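PDB 4QYT: uncharacterized protein C22E12.03c from Schizosaccharomyces pombe, which catalyses the glutathione-independent conversion of methylglyoxal to D-lactate as a glyoxalase of the DJ-1/PfpI family and takes part in protection against reactive oxygen species. Local coordinates for residues A[13-19]-A[80-85]; A[26-32]-A[172-178]; A[35-41]-A[56-62]; A[99-103]-A[123-127]; A[130-134]-A[160-164]. One frame throughout, in Å; residues are numbered along the deposited sequence.

Contact 1. Residues A[13-19]-A[80-85]; sequences DGTDEIE and PGGGLG. With EDO (1,2-ethanediol), chain G.
Glu19 OE1 meets Gly81 N at 2.9 Å, a weak, bent hydrogen bond (125° at the hydrogen) in the active site of this DJ-1/PfpI fold, where two loops following parallel strands lead into helices 17-29 and 83-90. Glu19, inferred to be catalytic, extends beyond CG to reach the glycine. The next amide along, Gly82 N, donates to OD2 of the 3-sulfinoalanine at position 114, the oxidised form of the inferred active-site cysteine. Further out, Asp16 N donates to Gly81 O (2.9 Å, 165°) from above the carbonyl plane, and a water bridges Gly81 O and Pro80 O to Thr15 OG1, which also bonds Ala12 N. Asp16 is the N-cap of helix 17-29: OD2 accepts from Glu19 N, while OD1 forms a salt bridge with Arg29 of the second subunit. The glycines let the two backbones come close, the CA atoms of Gly14 and Gly85 lying 4.1 Å apart. Thr15 CG2, anti to its own N, lies 3.5 Å from Pro80 CG.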
# COMPACT_ATOMS: atom_id res chain seq x y z
N ASP A 13 -5.50 -15.09 -3.18
CA ASP A 13 -6.65 -14.60 -2.43
C ASP A 13 -6.24 -14.48 -0.97
O ASP A 13 -5.62 -15.38 -0.40
CB ASP A 13 -7.84 -15.54 -2.65
CG ASP A 13 -8.26 -15.55 -4.08
OD1 ASP A 13 -8.63 -14.50 -4.61
OD2 ASP A 13 -8.08 -16.59 -4.76
N GLY A 14 -6.56 -13.35 -0.35
CA GLY A 14 -6.16 -13.14 1.03
C GLY A 14 -4.82 -12.44 1.20
O GLY A 14 -4.40 -12.23 2.35
N THR A 15 -4.14 -12.03 0.10
CA THR A 15 -2.90 -11.28 0.26
C THR A 15 -3.20 -9.86 0.77
O THR A 15 -4.15 -9.20 0.29
CB THR A 15 -2.14 -11.21 -1.08
OG1 THR A 15 -1.61 -12.52 -1.38
CG2 THR A 15 -1.03 -10.19 -1.06
N ASP A 16 -2.36 -9.38 1.66
CA ASP A 16 -2.51 -8.03 2.19
C ASP A 16 -2.23 -6.94 1.15
O ASP A 16 -1.19 -6.94 0.50
CB ASP A 16 -1.57 -7.85 3.38
CG ASP A 16 -1.76 -6.52 4.01
OD1 ASP A 16 -2.81 -6.36 4.68
OD2 ASP A 16 -0.89 -5.65 3.85
N GLU A 17 -3.14 -5.99 1.08
CA GLU A 17 -3.03 -4.89 0.11
C GLU A 17 -1.81 -4.02 0.35
O GLU A 17 -1.15 -3.57 -0.61
CB GLU A 17 -4.27 -4.01 0.15
CG GLU A 17 -5.58 -4.65 -0.30
CD GLU A 17 -6.37 -5.41 0.75
OE1 GLU A 17 -5.79 -5.83 1.80
OE2 GLU A 17 -7.57 -5.62 0.52
N ILE A 18 -1.52 -3.70 1.61
CA ILE A 18 -0.42 -2.80 1.92
C ILE A 18 0.92 -3.46 1.57
O ILE A 18 1.81 -2.81 0.97
CB ILE A 18 -0.49 -2.36 3.40
CG1 ILE A 18 -1.73 -1.50 3.61
CG2 ILE A 18 0.78 -1.64 3.79
CD1 ILE A 18 -2.11 -1.32 5.09
N GLU A 19 1.06 -4.71 1.96
CA GLU A 19 2.31 -5.44 1.72
C GLU A 19 2.53 -5.74 0.24
O GLU A 19 3.68 -5.84 -0.18
CB GLU A 19 2.33 -6.69 2.55
CG GLU A 19 2.39 -6.36 4.03
CD GLU A 19 1.99 -7.46 4.92
OE1 GLU A 19 1.75 -8.58 4.50
OE2 GLU A 19 1.84 -7.12 6.14
N PRO A 80 4.28 -11.75 -0.08
CA PRO A 80 3.64 -10.87 0.89
C PRO A 80 2.80 -11.67 1.90
O PRO A 80 2.61 -12.88 1.76
CB PRO A 80 2.77 -9.98 -0.01
CG PRO A 80 2.40 -10.90 -1.17
CD PRO A 80 3.57 -11.78 -1.37
N GLY A 81 2.28 -10.94 2.90
CA GLY A 81 1.49 -11.55 3.95
C GLY A 81 0.00 -11.34 3.80
O GLY A 81 -0.52 -11.32 2.69
N GLY A 82 -0.65 -11.15 4.94
CA GLY A 82 -2.08 -11.41 5.04
C GLY A 82 -2.30 -12.86 5.42
O GLY A 82 -1.66 -13.75 4.85
N GLY A 83 -3.17 -13.16 6.38
CA GLY A 83 -3.23 -14.52 6.91
C GLY A 83 -3.55 -15.57 5.85
O GLY A 83 -2.85 -16.58 5.75
N LEU A 84 -4.64 -15.36 5.12
CA LEU A 84 -5.05 -16.34 4.14
C LEU A 84 -4.05 -16.39 2.99
O LEU A 84 -3.68 -17.48 2.51
CB LEU A 84 -6.47 -16.06 3.63
CG LEU A 84 -6.97 -16.90 2.45
CD1 LEU A 84 -6.97 -18.40 2.77
CD2 LEU A 84 -8.31 -16.39 1.97
N GLY A 85 -3.63 -15.24 2.47
CA GLY A 85 -2.70 -15.24 1.36
C GLY A 85 -1.41 -15.96 1.67
O GLY A 85 -0.89 -16.73 0.86
C1 EDO G . -4.11 -10.99 8.37
O1 EDO G . -5.24 -11.63 7.82
C2 EDO G . -4.01 -9.75 7.52
O2 EDO G . -3.53 -8.71 8.32
O HOH W 1 -6.11 -12.77 4.88
O HOH W 2 -0.03 -13.20 0.72

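Contact 2. Residues A[26-32]-A[172-178]; sequences IFKRAEI and LKLLEQV
Ile26, Phe27, Ala30 and Ile32 form an apolar helix-to-helix contact with Leu172, Leu174, Leu175 and Val178, joining the C-terminal end of helix 17-29 to helix 167-178 on one side of the central sheet. Leu175 has the largest share of the contact. With CG anti to its backbone N (chi1 -179°), it spreads its two methyls over different partners: CD1 touches Ala30 CB at 3.6 Å and Ile32 CD1 at 3.7 Å, whereas CD2 meets Ile26 CG2 at 3.8 Å. The Phe27 side chain runs past Leu175 in the opposite direction and crosses Leu174 at about a right angle. Its ring presents an edge to both Leu174 CB, 3.9 Å from CZ, and Val178 CG2, 4.1 Å from CE1. Ile32 CD1 also lies at this edge, in the ring plane, and touches Val178 CG2. A Schellman motif, with Glu31 at positive phi, comes just before Ile32, whose beta carbon points toward the other helix. At the other end, Ile26 CD1 approaches Leu172 N at 3.8 Å. Beneath the pair, Phe27 and Leu174 rest on Ile78 of strand 76-79, while helix 181-190 covers Leu172 and Leu175 through Tyr184, Tyr188 and Val187.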
# COMPACT_ATOMS: atom_id res chain seq x y z
N ILE A 26 7.45 0.57 -5.39
CA ILE A 26 8.90 0.88 -5.32
C ILE A 26 9.62 0.38 -6.56
O ILE A 26 10.39 1.12 -7.18
CB ILE A 26 9.47 0.35 -4.00
CG1 ILE A 26 8.94 1.19 -2.83
CG2 ILE A 26 11.00 0.36 -4.00
CD1 ILE A 26 9.14 0.56 -1.47
N PHE A 27 9.37 -0.87 -6.96
CA PHE A 27 10.02 -1.39 -8.17
C PHE A 27 9.53 -0.69 -9.42
O PHE A 27 10.35 -0.43 -10.32
CB PHE A 27 9.91 -2.91 -8.25
CG PHE A 27 10.88 -3.62 -7.38
CD1 PHE A 27 12.21 -3.68 -7.76
CD2 PHE A 27 10.54 -4.19 -6.18
CE1 PHE A 27 13.17 -4.27 -6.95
CE2 PHE A 27 11.51 -4.79 -5.38
CZ PHE A 27 12.85 -4.79 -5.76
N LYS A 28 8.25 -0.33 -9.49
CA LYS A 28 7.77 0.43 -10.64
C LYS A 28 8.49 1.79 -10.72
O LYS A 28 8.94 2.23 -11.79
CB LYS A 28 6.24 0.63 -10.57
CG LYS A 28 5.49 -0.61 -10.99
CD LYS A 28 5.23 -0.57 -12.48
CE LYS A 28 4.50 -1.78 -12.98
NZ LYS A 28 4.19 -1.68 -14.44
N ARG A 29 8.65 2.47 -9.58
CA ARG A 29 9.37 3.74 -9.60
C ARG A 29 10.81 3.57 -10.07
O ARG A 29 11.40 4.48 -10.66
CB ARG A 29 9.34 4.37 -8.23
CG ARG A 29 7.99 5.03 -7.90
CD ARG A 29 7.90 5.35 -6.43
NE ARG A 29 6.71 6.11 -6.05
CZ ARG A 29 5.50 5.59 -5.98
NH1 ARG A 29 5.29 4.29 -6.16
NH2 ARG A 29 4.49 6.36 -5.61
N ALA A 30 11.43 2.46 -9.69
CA ALA A 30 12.78 2.11 -10.12
C ALA A 30 12.91 1.73 -11.56
O ALA A 30 14.03 1.49 -12.05
CB ALA A 30 13.34 1.02 -9.22
N GLU A 31 11.79 1.61 -12.26
CA GLU A 31 11.75 1.13 -13.64
C GLU A 31 12.42 -0.24 -13.77
O GLU A 31 13.08 -0.55 -14.76
CB GLU A 31 12.38 2.18 -14.60
CG GLU A 31 11.67 3.53 -14.54
CD GLU A 31 12.19 4.59 -15.46
OE1 GLU A 31 13.41 4.64 -15.64
OE2 GLU A 31 11.37 5.11 -16.23
N ILE A 32 12.13 -1.09 -12.79
CA ILE A 32 12.52 -2.49 -12.80
C ILE A 32 11.31 -3.33 -13.11
O ILE A 32 10.30 -3.22 -12.38
CB ILE A 32 13.16 -2.88 -11.46
CG1 ILE A 32 14.50 -2.16 -11.28
CG2 ILE A 32 13.29 -4.38 -11.33
CD1 ILE A 32 15.17 -2.33 -9.94
N LEU A 172 12.16 -1.26 0.04
CA LEU A 172 13.41 -0.54 -0.13
C LEU A 172 14.62 -1.47 0.08
O LEU A 172 15.62 -1.35 -0.67
CB LEU A 172 13.50 0.66 0.81
CG LEU A 172 12.70 1.87 0.38
CD1 LEU A 172 12.56 2.85 1.55
CD2 LEU A 172 13.31 2.54 -0.85
N LYS A 173 14.56 -2.33 1.09
CA LYS A 173 15.68 -3.25 1.34
C LYS A 173 15.92 -4.13 0.11
O LYS A 173 17.06 -4.34 -0.31
CB LYS A 173 15.43 -4.08 2.60
CG LYS A 173 16.67 -4.81 3.10
CD LYS A 173 17.72 -3.88 3.71
CE LYS A 173 18.82 -4.68 4.38
NZ LYS A 173 19.80 -3.80 5.07
N LEU A 174 14.84 -4.64 -0.49
CA LEU A 174 14.96 -5.42 -1.72
C LEU A 174 15.59 -4.60 -2.83
O LEU A 174 16.55 -5.03 -3.48
CB LEU A 174 13.59 -5.95 -2.13
CG LEU A 174 13.06 -7.10 -1.25
CD1 LEU A 174 11.55 -7.14 -1.39
CD2 LEU A 174 13.70 -8.41 -1.66
N LEU A 175 15.08 -3.41 -3.06
CA LEU A 175 15.61 -2.55 -4.09
C LEU A 175 17.10 -2.25 -3.90
O LEU A 175 17.87 -2.23 -4.86
CB LEU A 175 14.83 -1.21 -4.12
CG LEU A 175 15.30 -0.24 -5.20
CD1 LEU A 175 15.11 -0.80 -6.61
CD2 LEU A 175 14.62 1.10 -5.04
N GLU A 176 17.49 -2.03 -2.66
CA GLU A 176 18.86 -1.69 -2.32
C GLU A 176 19.83 -2.77 -2.77
O GLU A 176 21.00 -2.46 -3.05
CB GLU A 176 18.98 -1.49 -0.80
CG GLU A 176 20.28 -0.80 -0.41
CD GLU A 176 20.40 -0.52 1.07
OE1 GLU A 176 19.57 -1.02 1.84
OE2 GLU A 176 21.19 0.41 1.40
N GLN A 177 19.39 -4.02 -2.84
CA GLN A 177 20.30 -5.10 -3.24
C GLN A 177 20.62 -5.09 -4.72
O GLN A 177 21.62 -5.69 -5.12
CB GLN A 177 19.72 -6.47 -2.87
CG GLN A 177 19.27 -6.62 -1.43
CD GLN A 177 20.24 -6.01 -0.43
OE1 GLN A 177 19.84 -5.23 0.43
NE2 GLN A 177 21.43 -6.49 -0.40
N VAL A 178 19.74 -4.50 -5.53
CA VAL A 178 19.79 -4.65 -6.98
C VAL A 178 19.96 -3.37 -7.76
O VAL A 178 20.51 -3.40 -8.85
CB VAL A 178 18.62 -5.42 -7.59
CG1 VAL A 178 18.63 -6.82 -7.06
CG2 VAL A 178 17.27 -4.72 -7.36

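Contact 3. Residues A[35-41]-A[56-62]; sequences DSVYVGE and YANRSYK. With EDO (1,2-ethanediol), chain E.
Val37 and Tyr38 pair in parallel with Arg59 and Ser60 at one edge of the central sheet, where the short strand 59-60 lies beside strand 34-39. Both backbone polar atoms of Arg59 are bonded: its N donates to Ser36 O nearly along the C=O axis, and its O accepts from Tyr38 N (2.8 Å, 171°). Tyr61 N then donates to Tyr38 O, completing the parallel pattern. Ahead of the bridges, Ser36 and Asn58 clasp each other reciprocally: Ser36 N donates to Asn58 OD1 (2.9 Å), and Asn58 N to Ser36 OG (2.9 Å). Ser36 OG sits between its own N and carbonyl carbon (chi1 56°), where it also hydrogen-bonds an ethanediol, probably from the crystallisation liquor. Val39 CG2 lies over one face of the Tyr61 ring, 4.2 Å from its centroid, in a CH-pi contact, while Val37 CG1 touches Tyr61 CB at 3.8 Å. Alongside Tyr38, Ala57 CB packs on Tyr38 CB at 3.6 Å; the Tyr38 hydroxyl bonds Asp13. Asp35 OD2 hydrogen-bonds Tyr74 OH and rests against Arg59 CD, but the carboxylate and guanidinium planes are 79° apart and the charges do not form a salt bridge; Arg59 pairs with Glu63 instead. Ser60 OG accepts from Lys62 N at 3.1 Å, an ST turn that closes the edge strand of this mostly parallel alpha/beta sheet.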
# COMPACT_ATOMS: atom_id res chain seq x y z
N ASP A 35 6.12 -8.36 -12.31
CA ASP A 35 4.83 -8.99 -12.59
C ASP A 35 4.22 -9.43 -11.26
O ASP A 35 4.94 -9.94 -10.41
CB ASP A 35 4.98 -10.28 -13.43
CG ASP A 35 5.42 -10.08 -14.86
OD1 ASP A 35 5.13 -9.01 -15.43
OD2 ASP A 35 6.00 -11.03 -15.41
N SER A 36 2.90 -9.36 -11.17
CA SER A 36 2.18 -10.07 -10.12
C SER A 36 1.79 -11.42 -10.65
O SER A 36 1.30 -11.56 -11.77
CB SER A 36 0.97 -9.27 -9.64
OG SER A 36 0.11 -8.97 -10.73
N VAL A 37 2.05 -12.44 -9.83
CA VAL A 37 1.84 -13.85 -10.21
C VAL A 37 0.94 -14.50 -9.19
O VAL A 37 1.31 -14.67 -8.01
CB VAL A 37 3.19 -14.59 -10.34
CG1 VAL A 37 2.95 -16.04 -10.67
CG2 VAL A 37 4.10 -13.93 -11.40
N TYR A 38 -0.28 -14.82 -9.64
CA TYR A 38 -1.36 -15.30 -8.79
C TYR A 38 -1.30 -16.81 -8.62
O TYR A 38 -1.18 -17.56 -9.60
CB TYR A 38 -2.69 -14.89 -9.43
CG TYR A 38 -3.94 -15.50 -8.84
CD1 TYR A 38 -4.32 -15.23 -7.52
CD2 TYR A 38 -4.79 -16.25 -9.62
CE1 TYR A 38 -5.54 -15.69 -7.01
CE2 TYR A 38 -5.98 -16.73 -9.10
CZ TYR A 38 -6.38 -16.43 -7.81
OH TYR A 38 -7.56 -16.97 -7.35
N VAL A 39 -1.50 -17.23 -7.37
CA VAL A 39 -1.65 -18.60 -7.00
C VAL A 39 -3.06 -18.73 -6.43
O VAL A 39 -3.36 -18.27 -5.34
CB VAL A 39 -0.62 -19.00 -5.95
CG1 VAL A 39 -0.83 -20.44 -5.46
CG2 VAL A 39 0.78 -18.80 -6.47
N GLY A 40 -3.95 -19.40 -7.17
CA GLY A 40 -5.32 -19.55 -6.72
C GLY A 40 -6.22 -20.18 -7.75
O GLY A 40 -5.76 -20.57 -8.83
N GLU A 41 -7.52 -20.18 -7.45
CA GLU A 41 -8.52 -20.89 -8.25
C GLU A 41 -9.13 -20.02 -9.34
O GLU A 41 -9.79 -20.56 -10.22
CB GLU A 41 -9.61 -21.51 -7.36
CG GLU A 41 -9.06 -22.61 -6.48
CD GLU A 41 -8.24 -23.63 -7.26
OE1 GLU A 41 -8.77 -24.16 -8.27
OE2 GLU A 41 -7.07 -23.89 -6.88
N TYR A 56 -6.77 -7.47 -10.55
CA TYR A 56 -6.24 -8.45 -11.53
C TYR A 56 -4.76 -8.62 -11.41
O TYR A 56 -3.98 -7.69 -11.47
CB TYR A 56 -6.49 -8.02 -12.98
CG TYR A 56 -7.92 -8.17 -13.39
CD1 TYR A 56 -8.45 -9.42 -13.71
CD2 TYR A 56 -8.75 -7.07 -13.45
CE1 TYR A 56 -9.79 -9.53 -14.04
CE2 TYR A 56 -10.05 -7.17 -13.88
CZ TYR A 56 -10.57 -8.40 -14.16
OH TYR A 56 -11.90 -8.55 -14.45
N ALA A 57 -4.36 -9.87 -11.25
CA ALA A 57 -2.94 -10.16 -11.33
C ALA A 57 -2.53 -10.18 -12.78
O ALA A 57 -3.31 -10.50 -13.67
CB ALA A 57 -2.63 -11.47 -10.67
N ASN A 58 -1.25 -9.94 -13.04
CA ASN A 58 -0.74 -10.01 -14.41
C ASN A 58 -0.72 -11.40 -15.00
O ASN A 58 -0.91 -11.58 -16.20
CB ASN A 58 0.70 -9.48 -14.47
CG ASN A 58 0.87 -8.04 -14.09
OD1 ASN A 58 1.71 -7.71 -13.30
ND2 ASN A 58 0.03 -7.17 -14.62
N ARG A 59 -0.38 -12.37 -14.16
CA ARG A 59 -0.16 -13.76 -14.55
C ARG A 59 -0.77 -14.69 -13.53
O ARG A 59 -0.91 -14.33 -12.36
CB ARG A 59 1.33 -14.09 -14.69
CG ARG A 59 2.10 -13.14 -15.58
CD ARG A 59 3.52 -13.65 -15.83
NE ARG A 59 3.50 -14.87 -16.62
CZ ARG A 59 4.56 -15.54 -17.00
NH1 ARG A 59 5.73 -15.29 -16.47
NH2 ARG A 59 4.43 -16.49 -17.92
N SER A 60 -1.06 -15.92 -13.97
CA SER A 60 -1.22 -17.05 -13.08
C SER A 60 0.07 -17.84 -13.03
O SER A 60 0.73 -18.04 -14.05
CB SER A 60 -2.33 -17.96 -13.60
OG SER A 60 -2.31 -19.18 -12.90
N TYR A 61 0.40 -18.40 -11.87
CA TYR A 61 1.57 -19.26 -11.76
C TYR A 61 1.47 -20.47 -12.67
O TYR A 61 2.49 -21.06 -13.03
CB TYR A 61 1.87 -19.68 -10.34
CG TYR A 61 1.10 -20.85 -9.80
CD1 TYR A 61 -0.26 -20.86 -9.68
CD2 TYR A 61 1.77 -21.97 -9.34
CE1 TYR A 61 -0.95 -21.91 -9.12
CE2 TYR A 61 1.09 -23.03 -8.76
CZ TYR A 61 -0.28 -23.02 -8.69
OH TYR A 61 -0.96 -24.07 -8.11
N LYS A 62 0.26 -20.86 -13.06
CA LYS A 62 0.07 -22.01 -13.92
C LYS A 62 0.66 -21.81 -15.30
O LYS A 62 0.85 -22.76 -16.06
CB LYS A 62 -1.39 -22.40 -13.99
CG LYS A 62 -1.99 -22.81 -12.65
CD LYS A 62 -3.41 -23.34 -12.71
CE LYS A 62 -3.92 -23.56 -11.28
NZ LYS A 62 -5.39 -23.76 -11.19
C1 EDO E . -1.90 -5.78 -12.09
O1 EDO E . -3.15 -5.39 -11.64
C2 EDO E . -0.73 -5.92 -11.09
O2 EDO E . -1.11 -6.80 -10.13
O HOH W 3 -3.33 -19.73 -10.06

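Contact 4. Residues A[99-103]-A[123-127]; sequences VKEFY and SGLPN
The last turn of helix 93-102 runs beside the irregular segment 123-127, with the CA atoms of Lys100 and Ser123 6.5 Å apart. Tyr103 is the first residue to leave helical angles; on the other side, Gly124, at positive phi, closes the preceding helix 118-122 in a Schellman motif. Lys100 reaches the end of that helix with a chain bent at chi3 (79°) and chi4 (66°), which folds NZ back onto Ser123 O at 2.8 Å. The ammonium lies nearly in line with the C=O bond, a placement that probably suits the partial negative charge at a helix C-terminus, and CG and CD pass close by. This joins two helices flanking the mostly parallel central sheet of the DJ-1/PfpI fold, on the side where Val99 and Tyr103 pack on Ile110 of strand 109-112. Leu125 inserts between these two residues: its CD1 presses on Val99 CG1 at 3.5 Å, tighter than usual for carbons, and CD2 touches Tyr103 CB at 3.9 Å. Tyr103 CG is anti to the backbone N (chi1 -172°), sending the ring along the loop. There CE2 meets Pro126 CD at 3.7 Å, and OH lies 3.4 Å from Asn127 CB, the two side chains crossing at about a right angle.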
# COMPACT_ATOMS: atom_id res chain seq x y z
N VAL A 99 11.66 -20.59 -3.79
CA VAL A 99 12.46 -20.09 -2.68
C VAL A 99 13.73 -20.94 -2.43
O VAL A 99 14.82 -20.40 -2.21
CB VAL A 99 11.53 -19.96 -1.43
CG1 VAL A 99 12.31 -19.83 -0.13
CG2 VAL A 99 10.54 -18.83 -1.63
N LYS A 100 13.57 -22.24 -2.45
CA LYS A 100 14.70 -23.14 -2.26
C LYS A 100 15.72 -22.99 -3.36
O LYS A 100 16.95 -23.02 -3.10
CB LYS A 100 14.21 -24.58 -2.18
CG LYS A 100 13.47 -24.89 -0.91
CD LYS A 100 12.93 -26.30 -0.89
CE LYS A 100 14.03 -27.27 -0.54
NZ LYS A 100 14.54 -27.10 0.86
N GLU A 101 15.26 -22.86 -4.60
CA GLU A 101 16.19 -22.67 -5.69
C GLU A 101 16.95 -21.37 -5.58
O GLU A 101 18.15 -21.29 -5.90
CB GLU A 101 15.48 -22.71 -7.05
CG GLU A 101 16.38 -22.46 -8.24
CD GLU A 101 17.53 -23.45 -8.34
OE1 GLU A 101 17.30 -24.66 -8.06
OE2 GLU A 101 18.59 -23.04 -8.91
N PHE A 102 16.25 -20.31 -5.19
CA PHE A 102 16.86 -19.00 -5.15
C PHE A 102 17.82 -18.83 -3.99
O PHE A 102 18.72 -18.01 -4.06
CB PHE A 102 15.79 -17.90 -5.10
CG PHE A 102 15.19 -17.50 -6.41
CD1 PHE A 102 15.17 -18.32 -7.51
CD2 PHE A 102 14.61 -16.24 -6.54
CE1 PHE A 102 14.62 -17.90 -8.69
CE2 PHE A 102 14.04 -15.83 -7.72
CZ PHE A 102 14.05 -16.66 -8.80
N TYR A 103 17.59 -19.54 -2.87
CA TYR A 103 18.33 -19.25 -1.64
C TYR A 103 19.81 -19.46 -1.87
O TYR A 103 20.26 -20.50 -2.33
CB TYR A 103 17.83 -20.11 -0.49
CG TYR A 103 18.41 -19.74 0.85
CD1 TYR A 103 18.08 -18.55 1.46
CD2 TYR A 103 19.39 -20.51 1.45
CE1 TYR A 103 18.63 -18.14 2.66
CE2 TYR A 103 19.94 -20.13 2.68
CZ TYR A 103 19.56 -18.94 3.27
OH TYR A 103 20.11 -18.56 4.47
N SER A 123 9.55 -24.14 3.54
CA SER A 123 10.47 -24.50 2.47
C SER A 123 11.73 -25.20 2.99
O SER A 123 12.58 -25.61 2.21
CB SER A 123 10.86 -23.21 1.76
OG SER A 123 9.75 -22.64 1.08
N GLY A 124 11.90 -25.19 4.31
CA GLY A 124 13.11 -25.66 4.98
C GLY A 124 14.35 -24.81 4.80
O GLY A 124 15.46 -25.34 4.78
N LEU A 125 14.22 -23.48 4.72
CA LEU A 125 15.41 -22.61 4.61
C LEU A 125 16.27 -22.62 5.87
O LEU A 125 15.75 -22.54 6.97
CB LEU A 125 15.05 -21.15 4.32
CG LEU A 125 14.35 -20.90 2.99
CD1 LEU A 125 14.22 -19.41 2.77
CD2 LEU A 125 15.09 -21.59 1.86
N PRO A 126 17.60 -22.65 5.71
CA PRO A 126 18.47 -22.87 6.85
C PRO A 126 19.10 -21.57 7.36
O PRO A 126 20.02 -21.62 8.19
CB PRO A 126 19.56 -23.77 6.29
CG PRO A 126 19.71 -23.29 4.88
CD PRO A 126 18.29 -22.94 4.45
N ASN A 127 18.51 -20.43 7.02
CA ASN A 127 18.93 -19.19 7.66
C ASN A 127 18.81 -19.32 9.20
O ASN A 127 17.94 -20.01 9.75
CB ASN A 127 18.13 -17.99 7.12
CG ASN A 127 16.63 -18.20 7.17
OD1 ASN A 127 16.11 -19.11 6.52
ND2 ASN A 127 15.94 -17.40 7.98

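Contact 5. Residues A[130-134]-A[160-164]; sequences ITGHP and TSQGP
Gln162 runs from CB to its amide across the Thr131-Gly132 loop of this DJ-1/PfpI fold, beside His133, inferred to be catalytic. Its CB lies 3.6 Å from Gly132 O. The next atom, CG, lies near two oxygens, 3.3 Å from Thr131 OG1 and 3.5 Å from Gly132 O. The chain is extended beyond CG, carrying CD past Thr131 OG1 and bringing NE2 to Tyr147 OH and Asp149 OD1, with which it hydrogen-bonds. Tyr147 OH also bonds Gly132 O, so a single hydroxyl ties the glutamine to the loop it crosses. Thr131 turns its OG1 to Leu148 O and its CG2 to Ser161 CA, 3.6 Å away. The two segments run nearly the same way, 13° apart, as the loop follows the end of strand 158-161. Gly132 CA makes a CH...O contact with Ser161 O. Thr160 OG1, set between its own N and carbonyl carbon (chi1 61°), accepts from Thr131 N in a nearly straight bond (3.0 Å, 172°). His133 hydrogen-bonds Ser135 through ND1 and Ser190 O of the second subunit through NE2. The edge of its ring faces Gln162 O, which is 3.4 Å from CD2.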
# COMPACT_ATOMS: atom_id res chain seq x y z
N ILE A 130 15.59 -14.37 11.50
CA ILE A 130 14.40 -14.05 10.71
C ILE A 130 13.64 -13.00 11.47
O ILE A 130 13.78 -12.85 12.69
CB ILE A 130 13.55 -15.32 10.44
CG1 ILE A 130 12.82 -15.22 9.09
CG2 ILE A 130 12.66 -15.68 11.64
CD1 ILE A 130 12.13 -16.50 8.67
N THR A 131 12.77 -12.30 10.76
CA THR A 131 11.67 -11.63 11.45
C THR A 131 10.38 -11.92 10.72
O THR A 131 10.38 -12.57 9.69
CB THR A 131 11.91 -10.12 11.64
OG1 THR A 131 10.99 -9.64 12.62
CG2 THR A 131 11.72 -9.35 10.37
N GLY A 132 9.29 -11.44 11.29
CA GLY A 132 7.98 -11.63 10.71
C GLY A 132 7.00 -10.96 11.64
O GLY A 132 7.36 -10.17 12.55
N HIS A 133 5.72 -11.15 11.40
CA HIS A 133 4.73 -10.45 12.20
C HIS A 133 4.79 -11.02 13.62
O HIS A 133 4.98 -12.22 13.78
CB HIS A 133 3.35 -10.63 11.58
CG HIS A 133 2.33 -9.67 12.12
ND1 HIS A 133 1.44 -10.02 13.11
CD2 HIS A 133 2.16 -8.34 11.93
CE1 HIS A 133 0.77 -8.96 13.51
NE2 HIS A 133 1.15 -7.92 12.78
N PRO A 134 4.73 -10.13 14.64
CA PRO A 134 4.73 -10.61 16.03
C PRO A 134 3.76 -11.76 16.27
O PRO A 134 4.03 -12.63 17.08
CB PRO A 134 4.33 -9.37 16.82
CG PRO A 134 4.93 -8.26 16.02
CD PRO A 134 4.72 -8.65 14.58
N THR A 160 13.48 -10.54 5.21
CA THR A 160 12.21 -10.72 5.90
C THR A 160 11.83 -9.46 6.67
O THR A 160 12.68 -8.61 6.96
CB THR A 160 12.22 -11.97 6.80
OG1 THR A 160 13.23 -11.86 7.81
CG2 THR A 160 12.36 -13.23 6.01
N SER A 161 10.53 -9.28 6.88
CA SER A 161 10.02 -8.06 7.48
C SER A 161 8.70 -8.29 8.19
O SER A 161 8.09 -9.32 8.06
CB SER A 161 9.89 -7.00 6.40
OG SER A 161 9.61 -5.71 6.85
N GLN A 162 8.32 -7.35 9.06
CA GLN A 162 7.32 -7.63 10.08
C GLN A 162 5.86 -7.45 9.66
O GLN A 162 5.00 -8.26 10.06
CB GLN A 162 7.59 -6.75 11.30
CG GLN A 162 8.91 -7.10 11.98
CD GLN A 162 9.10 -6.39 13.30
OE1 GLN A 162 9.04 -5.17 13.38
NE2 GLN A 162 9.32 -7.18 14.36
N GLY A 163 5.49 -6.37 8.99
CA GLY A 163 4.07 -6.09 8.87
C GLY A 163 3.75 -4.96 7.95
O GLY A 163 4.62 -4.43 7.28
N PRO A 164 2.47 -4.56 7.91
CA PRO A 164 2.12 -3.49 6.99
C PRO A 164 2.91 -2.25 7.22
O PRO A 164 3.30 -1.59 6.28
CB PRO A 164 0.61 -3.29 7.24
CG PRO A 164 0.18 -4.43 8.03
CD PRO A 164 1.32 -5.15 8.61

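From the N terminus, the loop after strand 7-12 opens contact 1, which closes 61 residues later on the loop after strand 76-79. Within that span contact 3 closes its short loop, adding the edge strand 59-60 to the sheet; Asp13 OD2 and Tyr38 OH join contacts 1 and 3. Contact 2 starts further along helix 17-29 and ends on helix 167-178, so it crosses contact 1 and encloses contacts 3, 4 and 5. Contacts 4 and 5 follow in series, the first tying helix 93-102 to the loop before strand 129-130, the second bringing His133 beside strand 158-161. Contacts 1 and 5 touch where Glu19 meets Gly163 and Pro164, its side chain about 6 Å from His133's.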